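Adenylate isopentenyltransferase (Humulus lupulus, PDB 3A8T) transfers an isopentenyl group from dimethylallyl diphosphate to ATP, ADP or AMP in the biosynthesis of cytokinins. Local coordinates at residues I58-A61 against A62-L66; E319-E322 against K323-E327; S329-I332 against V333-L337. One frame throughout, in Å; residues are numbered along the deposited sequence.

How the interactions relate
Each of the three contacts is local, joining residues a few positions apart in one continuous stretch. They follow in series along the chain, and none nests in or crosses another. Interaction 1 comes first. It closes the turn by which the chain leaves helix 53-61, the helix after the P-loop, and heads into strand 66-70. Interactions 2 and 3 come much later, on successive parts of the C-terminal helix 315-338. The early turn and the late helix meet in space. Interaction 1 touches interaction 2 through Asp59, Trp321 and Leu326, and interaction 3 through the Phe64 ring. Helix 315-338 is thereby tied to the nucleotide-binding fold along much of its length.

Interaction 1. Residues I58-A61 against A62-L66; sequences IDLA and AHFPL
Leu60 and Phe64 are joined by backbone and side chain where helix 53-61 gives way to the turn before strand 66-70. Leu60 O accepts two N-H groups. Phe64 N lies 2.9 Å from Leu60 O and approaches in the carbonyl plane. His63 N also bonds to Leu60 O but comes from above that plane, 61° out of it. One step earlier, Ala62 N donates to Asp59 O over 3.1 Å, again from above the plane. These bonds hold the backbone of the turn.

The Phe64 side chain can be followed outward. Its CB and CG pass near the Leu60 carbonyl. CG stands beside the backbone N (chi1 -55°), which keeps the start of the ring on the same side as the amide bonded to Leu60 O. CD2 is 3.5 Å from Leu60 O. Further out, CE2 meets Leu60 CD2 at 4.3 Å. The tip, CZ, lies against the backbone of helix 315-338 near Val330 O, and CD1 is near Leu337. One face of the ring takes His63 CB near its rim, 3.6 Å above the plane. The His63 ring has a different neighbour: Asp59 O lies in its plane, at its CD2 edge.

Leu66 points back at the helix end. Leu66 CD2 sits 4.0 Å from Leu60 CB, and Leu66 CG is 4.1 Å from Ala61 CB. An apolar patch thus links the end of the helix to the start of the strand.

Helix 53-61 follows the ATP-binding P-loop of this enzyme. Asp59 OD2 accepts a hydrogen bond from Trp321 NE1 of helix 315-338. The same late helix also packs Val333 on the Phe64 ring, while Pro65 pairs by its backbone with Leu132 at the neighbouring strand 132-136.

Interaction 2. Residues E319-E322 against K323-E327; sequences EIWE and KQVLE
Trp321 carries CG anti to the backbone N (chi1 173°), and Val325 holds CG1 in the same relation (chi1 180°). The indole therefore reaches forward along helix 315-338, and Val325, one turn on, meets its face. Val325 CG1 stands over the six-membered ring, 3.6 Å from its centroid and 9° off the normal. This is a CH-pi contact. The second methyl, CG2, reaches the ring atom Trp321 CE3 at 3.5 Å. The valine branch thus grips the six-membered half of the indole with both methyls.

The backbone beneath is unusual. Trp321 O accepts from two amides: Val325 N at 2.9 Å, and Leu326 N nearly in line with the C=O at 2.8 Å. Glu322 O then bonds to Glu327 N, five residues on. This marks a wider pi-type turn within the helix. Before it the spacing is regular, with Lys323 N on Glu319 O and Gln324 N on Ile320 O.

Ile320 and Gln324 lie side by side and point the same way. Ile320 CG2 packs 3.7 Å from Gln324 NE2. Lys323, an ATP-binding residue, lays CG 3.5 Å from Glu319 O, and then its chain bends twice and leads away.

The indole NE1 is held by Asp59 of helix 53-61. The ring also touches Arg55 and Leu56 there, close to Gly52 of the P-loop. With a leucine in place of Trp321, Asp59 OD2 would probably be left without its N-H partner and the Val325 methyls without the flat surface they rest on. Ile320 and Trp321 also lean on helix 302-309. Trp321 thus touches both helix 53-61 and helix 302-309.

Interaction 3. Residues S329-I332 against V333-L337; sequences SVKI and VSRFL
Ser329 and Val333 begin a run of regular i to i+4 backbone hydrogen bonds. Val333 N donates to Ser329 O over 2.9 Å, with an N-H...O angle of 171°. Ser334 N to Val330 O and Arg335 N to Lys331 O follow. Phe336 N to Ile332 O is the most bent of the four, at 144°.

Side-chain carbons crowd the same carbonyls. Val333 CG2 stands beside its own backbone N, which carries it to 3.4 Å from Ser329 O. Ser334 CB comes closer still, 3.0 Å from Val330 O. Arg335 CG lies 3.3 Å from Lys331 O, and Phe336 CB meets Ile332 O.

This is the C-terminal part of helix 315-338, which packs against the parallel sheet of the P-loop NTPase fold. Ser329 and Ile332 touch strands 174-181 and 296-300, while Ser334 meets Phe64. Ser329 OG turns back along the helix to bond to Val325 O.

The charged pair lies on the exposed side. Lys331 and Arg335 run side by side and point the same way. Lys331 CE is 4.0 Å from Arg335 NH2, and Lys331 CB faces one side of the guanidinium. The Lys331 chain bends at chi3 (73°), and NZ stays 4.9 Å from Arg335 NH2. The like charges probably repel mildly, and solvent probably screens them.

Phe336 turns the other way, with its ring in a cation-pi contact with Lys41, whose NZ also bonds to Phe336 O.

Interaction 1. Residues I58-A61 against A62-L66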
loop_
_atom_site.group_PDB
_atom_site.type_symbol
_atom_site.label_atom_id
_atom_site.label_comp_id
_atom_site.label_asym_id
_atom_site.label_seq_id
_atom_site.Cartn_x
_atom_site.Cartn_y
_atom_site.Cartn_z
ATOM N N ILE A 58 1.341 10.399 8.719
ATOM C CA ILE A 58 0.438 11.094 9.607
ATOM C C ILE A 58 1.167 11.596 10.849
ATOM O O ILE A 58 0.957 12.694 11.262
ATOM C CB ILE A 58 -0.776 10.227 10.008
ATOM C CG1 ILE A 58 -1.458 9.663 8.769
ATOM C CG2 ILE A 58 -1.783 11.111 10.818
ATOM C CD1 ILE A 58 -1.774 10.679 7.700
ATOM N N ASP A 59 2.044 10.810 11.425
ATOM C CA ASP A 59 2.799 11.295 12.574
ATOM C C ASP A 59 3.622 12.536 12.225
ATOM O O ASP A 59 3.703 13.467 12.989
ATOM C CB ASP A 59 3.745 10.209 13.112
ATOM C CG ASP A 59 3.001 9.072 13.866
ATOM O OD1 ASP A 59 1.928 9.335 14.462
ATOM O OD2 ASP A 59 3.510 7.925 13.901
ATOM N N LEU A 60 4.226 12.556 11.056
ATOM C CA LEU A 60 5.031 13.696 10.641
ATOM C C LEU A 60 4.208 14.958 10.467
ATOM O O LEU A 60 4.743 16.040 10.511
ATOM C CB LEU A 60 5.738 13.381 9.300
ATOM C CG LEU A 60 6.919 12.377 9.326
ATOM C CD1 LEU A 60 7.271 11.985 7.948
ATOM C CD2 LEU A 60 8.172 12.980 10.015
ATOM N N ALA A 61 2.901 14.815 10.263
ATOM C CA ALA A 61 2.029 15.956 10.028
ATOM C C ALA A 61 1.864 16.724 11.304
ATOM O O ALA A 61 1.579 17.906 11.264
ATOM C CB ALA A 61 0.640 15.496 9.476
ATOM N N ALA A 62 2.033 16.058 12.440
ATOM C CA ALA A 62 1.912 16.789 13.687
ATOM C C ALA A 62 3.124 17.773 13.872
ATOM O O ALA A 62 3.046 18.676 14.696
ATOM C CB ALA A 62 1.816 15.812 14.891
ATOM N N HIS A 63 4.184 17.604 13.077
ATOM C CA HIS A 63 5.413 18.404 13.170
ATOM C C HIS A 63 5.636 19.318 12.009
ATOM O O HIS A 63 6.319 20.318 12.119
ATOM C CB HIS A 63 6.651 17.504 13.200
ATOM C CG HIS A 63 6.748 16.648 14.416
ATOM N ND1 HIS A 63 7.543 16.978 15.484
ATOM C CD2 HIS A 63 6.071 15.533 14.774
ATOM C CE1 HIS A 63 7.346 16.105 16.457
ATOM N NE2 HIS A 63 6.456 15.219 16.048
ATOM N N PHE A 64 5.089 18.929 10.875
ATOM C CA PHE A 64 5.239 19.667 9.653
ATOM C C PHE A 64 3.951 19.817 8.878
ATOM O O PHE A 64 3.286 18.839 8.578
ATOM C CB PHE A 64 6.217 18.942 8.755
ATOM C CG PHE A 64 7.542 18.667 9.394
ATOM C CD1 PHE A 64 8.448 19.708 9.623
ATOM C CD2 PHE A 64 7.876 17.373 9.790
ATOM C CE1 PHE A 64 9.650 19.469 10.235
ATOM C CE2 PHE A 64 9.090 17.111 10.411
ATOM C CZ PHE A 64 9.980 18.157 10.637
ATOM N N PRO A 65 3.594 21.053 8.529
ATOM C CA PRO A 65 2.359 21.227 7.749
ATOM C C PRO A 65 2.559 20.455 6.421
ATOM O O PRO A 65 3.456 20.756 5.628
ATOM C CB PRO A 65 2.268 22.749 7.554
ATOM C CG PRO A 65 3.717 23.233 7.713
ATOM C CD PRO A 65 4.300 22.336 8.773
ATOM N N LEU A 66 1.748 19.437 6.182
ATOM C CA LEU A 66 1.957 18.679 4.963
ATOM C C LEU A 66 0.673 18.081 4.386
ATOM O O LEU A 66 -0.392 18.202 4.965
ATOM C CB LEU A 66 3.061 17.621 5.216
ATOM C CG LEU A 66 2.774 16.418 6.106
ATOM C CD1 LEU A 66 2.011 15.393 5.308
ATOM C CD2 LEU A 66 4.064 15.812 6.648
#

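Interaction 2. Residues E319-E322 against K323-E327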
loop_
_atom_site.group_PDB
_atom_site.type_symbol
_atom_site.label_atom_id
_atom_site.label_comp_id
_atom_site.label_asym_id
_atom_site.label_seq_id
_atom_site.Cartn_x
_atom_site.Cartn_y
_atom_site.Cartn_z
ATOM N N GLU A 319 5.675 3.257 21.693
ATOM C CA GLU A 319 6.889 3.698 22.333
ATOM C C GLU A 319 8.108 3.516 21.411
ATOM O O GLU A 319 8.912 4.425 21.214
ATOM C CB GLU A 319 7.128 2.910 23.642
ATOM C CG GLU A 319 6.195 3.261 24.811
ATOM C CD GLU A 319 6.697 2.749 26.205
ATOM O OE1 GLU A 319 6.067 3.108 27.244
ATOM O OE2 GLU A 319 7.713 1.994 26.278
ATOM N N ILE A 320 8.211 2.310 20.872
ATOM C CA ILE A 320 9.323 1.877 20.038
ATOM C C ILE A 320 9.399 2.644 18.752
ATOM O O ILE A 320 10.436 3.163 18.391
ATOM C CB ILE A 320 9.204 0.341 19.806
ATOM C CG1 ILE A 320 9.355 -0.370 21.195
ATOM C CG2 ILE A 320 10.223 -0.104 18.806
ATOM C CD1 ILE A 320 8.623 -1.673 21.436
ATOM N N TRP A 321 8.273 2.717 18.080
ATOM C CA TRP A 321 8.137 3.464 16.857
ATOM C C TRP A 321 8.499 4.951 17.046
ATOM O O TRP A 321 9.148 5.566 16.212
ATOM C CB TRP A 321 6.678 3.281 16.406
ATOM C CG TRP A 321 6.242 4.095 15.243
ATOM C CD1 TRP A 321 5.626 5.320 15.277
ATOM C CD2 TRP A 321 6.285 3.711 13.875
ATOM N NE1 TRP A 321 5.260 5.701 14.014
ATOM C CE2 TRP A 321 5.659 4.735 13.133
ATOM C CE3 TRP A 321 6.796 2.603 13.195
ATOM C CZ2 TRP A 321 5.528 4.675 11.748
ATOM C CZ3 TRP A 321 6.664 2.548 11.825
ATOM C CH2 TRP A 321 6.040 3.565 11.116
ATOM N N GLU A 322 8.090 5.525 18.164
ATOM C CA GLU A 322 8.334 6.923 18.447
ATOM C C GLU A 322 9.824 7.122 18.456
ATOM O O GLU A 322 10.338 7.974 17.771
ATOM C CB GLU A 322 7.718 7.290 19.810
ATOM C CG GLU A 322 7.059 8.682 19.839
ATOM C CD GLU A 322 5.626 8.716 20.464
ATOM O OE1 GLU A 322 5.538 8.548 21.706
ATOM O OE2 GLU A 322 4.603 8.923 19.721
ATOM N N LYS A 323 10.518 6.276 19.212
ATOM C CA LYS A 323 11.968 6.335 19.340
ATOM C C LYS A 323 12.741 5.867 18.127
ATOM O O LYS A 323 13.672 6.523 17.707
ATOM C CB LYS A 323 12.441 5.505 20.544
ATOM C CG LYS A 323 11.974 6.017 21.880
ATOM C CD LYS A 323 12.287 5.065 23.049
ATOM C CE LYS A 323 13.824 4.777 23.226
ATOM N NZ LYS A 323 14.703 5.971 23.570
ATOM N N GLN A 324 12.356 4.742 17.555
ATOM C CA GLN A 324 13.131 4.210 16.442
ATOM C C GLN A 324 12.822 4.646 15.031
ATOM O O GLN A 324 13.680 4.581 14.151
ATOM C CB GLN A 324 13.129 2.672 16.502
ATOM C CG GLN A 324 13.652 2.122 17.835
ATOM C CD GLN A 324 13.932 0.609 17.820
ATOM O OE1 GLN A 324 14.692 0.117 18.655
ATOM N NE2 GLN A 324 13.333 -0.126 16.872
ATOM N N VAL A 325 11.607 5.110 14.815
ATOM C CA VAL A 325 11.175 5.477 13.474
ATOM C C VAL A 325 10.808 6.934 13.345
ATOM O O VAL A 325 11.273 7.610 12.477
ATOM C CB VAL A 325 9.934 4.616 13.074
ATOM C CG1 VAL A 325 9.471 4.976 11.700
ATOM C CG2 VAL A 325 10.253 3.123 13.192
ATOM N N LEU A 326 9.961 7.412 14.237
ATOM C CA LEU A 326 9.535 8.777 14.164
ATOM C C LEU A 326 10.581 9.785 14.534
ATOM O O LEU A 326 10.883 10.598 13.720
ATOM C CB LEU A 326 8.238 8.976 14.983
ATOM C CG LEU A 326 7.585 10.368 14.907
ATOM C CD1 LEU A 326 7.166 10.718 13.450
ATOM C CD2 LEU A 326 6.391 10.434 15.892
ATOM N N GLU A 327 11.160 9.741 15.729
ATOM C CA GLU A 327 12.159 10.770 16.107
ATOM C C GLU A 327 13.225 10.951 15.027
ATOM O O GLU A 327 13.501 12.070 14.615
ATOM C CB GLU A 327 12.740 10.496 17.518
ATOM C CG GLU A 327 14.270 10.134 17.632
ATOM C CD GLU A 327 14.656 9.413 19.014
ATOM O OE1 GLU A 327 15.347 8.348 18.946
ATOM O OE2 GLU A 327 14.266 9.895 20.147
#

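Interaction 3. Residues S329-I332 against V333-L337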
loop_
_atom_site.group_PDB
_atom_site.type_symbol
_atom_site.label_atom_id
_atom_site.label_comp_id
_atom_site.label_asym_id
_atom_site.label_seq_id
_atom_site.Cartn_x
_atom_site.Cartn_y
_atom_site.Cartn_z
ATOM N N SER A 329 13.077 10.323 11.739
ATOM C CA SER A 329 12.460 10.944 10.540
ATOM C C SER A 329 12.239 12.455 10.734
ATOM O O SER A 329 12.483 13.210 9.812
ATOM C CB SER A 329 11.084 10.329 10.214
ATOM O OG SER A 329 11.120 8.927 10.051
ATOM N N VAL A 330 11.763 12.865 11.917
ATOM C CA VAL A 330 11.501 14.279 12.186
ATOM C C VAL A 330 12.789 15.065 11.924
ATOM O O VAL A 330 12.766 16.075 11.184
ATOM C CB VAL A 330 10.994 14.507 13.654
ATOM C CG1 VAL A 330 11.041 15.983 14.025
ATOM C CG2 VAL A 330 9.619 14.025 13.799
ATOM N N LYS A 331 13.899 14.563 12.489
ATOM C CA LYS A 331 15.211 15.160 12.323
ATOM C C LYS A 331 15.632 15.253 10.845
ATOM O O LYS A 331 16.081 16.310 10.362
ATOM C CB LYS A 331 16.260 14.362 13.076
ATOM C CG LYS A 331 16.096 14.374 14.551
ATOM C CD LYS A 331 16.699 13.127 15.186
ATOM C CE LYS A 331 18.227 13.136 15.188
ATOM N NZ LYS A 331 18.853 12.108 16.134
ATOM N N ILE A 332 15.499 14.152 10.122
ATOM C CA ILE A 332 15.878 14.168 8.722
ATOM C C ILE A 332 15.020 15.197 7.960
ATOM O O ILE A 332 15.547 16.004 7.241
ATOM C CB ILE A 332 15.687 12.756 8.084
ATOM C CG1 ILE A 332 16.656 11.754 8.705
ATOM C CG2 ILE A 332 15.867 12.802 6.553
ATOM C CD1 ILE A 332 16.324 10.258 8.339
ATOM N N VAL A 333 13.700 15.182 8.143
ATOM C CA VAL A 333 12.828 16.086 7.382
ATOM C C VAL A 333 13.125 17.515 7.737
ATOM O O VAL A 333 13.232 18.382 6.894
ATOM C CB VAL A 333 11.369 15.772 7.653
ATOM C CG1 VAL A 333 10.495 16.883 7.151
ATOM C CG2 VAL A 333 11.027 14.476 7.034
ATOM N N SER A 334 13.263 17.731 9.020
ATOM C CA SER A 334 13.627 19.012 9.563
ATOM C C SER A 334 14.875 19.561 8.851
ATOM O O SER A 334 14.915 20.717 8.450
ATOM C CB SER A 334 13.911 18.819 11.035
ATOM O OG SER A 334 13.645 19.996 11.725
ATOM N N ARG A 335 15.901 18.742 8.668
ATOM C CA ARG A 335 17.071 19.277 8.000
ATOM C C ARG A 335 16.888 19.504 6.499
ATOM O O ARG A 335 17.545 20.360 5.900
ATOM C CB ARG A 335 18.249 18.369 8.270
ATOM C CG ARG A 335 18.572 18.319 9.745
ATOM C CD ARG A 335 19.516 17.174 10.003
ATOM N NE ARG A 335 19.815 16.987 11.406
ATOM C CZ ARG A 335 20.250 15.832 11.890
ATOM N NH1 ARG A 335 20.399 14.810 11.041
ATOM N NH2 ARG A 335 20.550 15.697 13.199
ATOM N N PHE A 336 15.991 18.725 5.913
ATOM C CA PHE A 336 15.654 18.764 4.502
ATOM C C PHE A 336 14.830 20.036 4.242
ATOM O O PHE A 336 14.904 20.636 3.161
ATOM C CB PHE A 336 14.808 17.529 4.170
ATOM C CG PHE A 336 14.138 17.576 2.825
ATOM C CD1 PHE A 336 14.891 17.616 1.651
ATOM C CD2 PHE A 336 12.743 17.481 2.722
ATOM C CE1 PHE A 336 14.289 17.555 0.390
ATOM C CE2 PHE A 336 12.108 17.417 1.443
ATOM C CZ PHE A 336 12.895 17.453 0.284
ATOM N N LEU A 337 14.034 20.456 5.220
ATOM C CA LEU A 337 13.238 21.644 5.003
ATOM C C LEU A 337 14.027 22.953 5.091
ATOM O O LEU A 337 13.601 24.002 4.577
ATOM C CB LEU A 337 12.064 21.651 5.954
ATOM C CG LEU A 337 11.104 20.540 5.572
ATOM C CD1 LEU A 337 9.868 20.617 6.436
ATOM C CD2 LEU A 337 10.744 20.667 4.098
#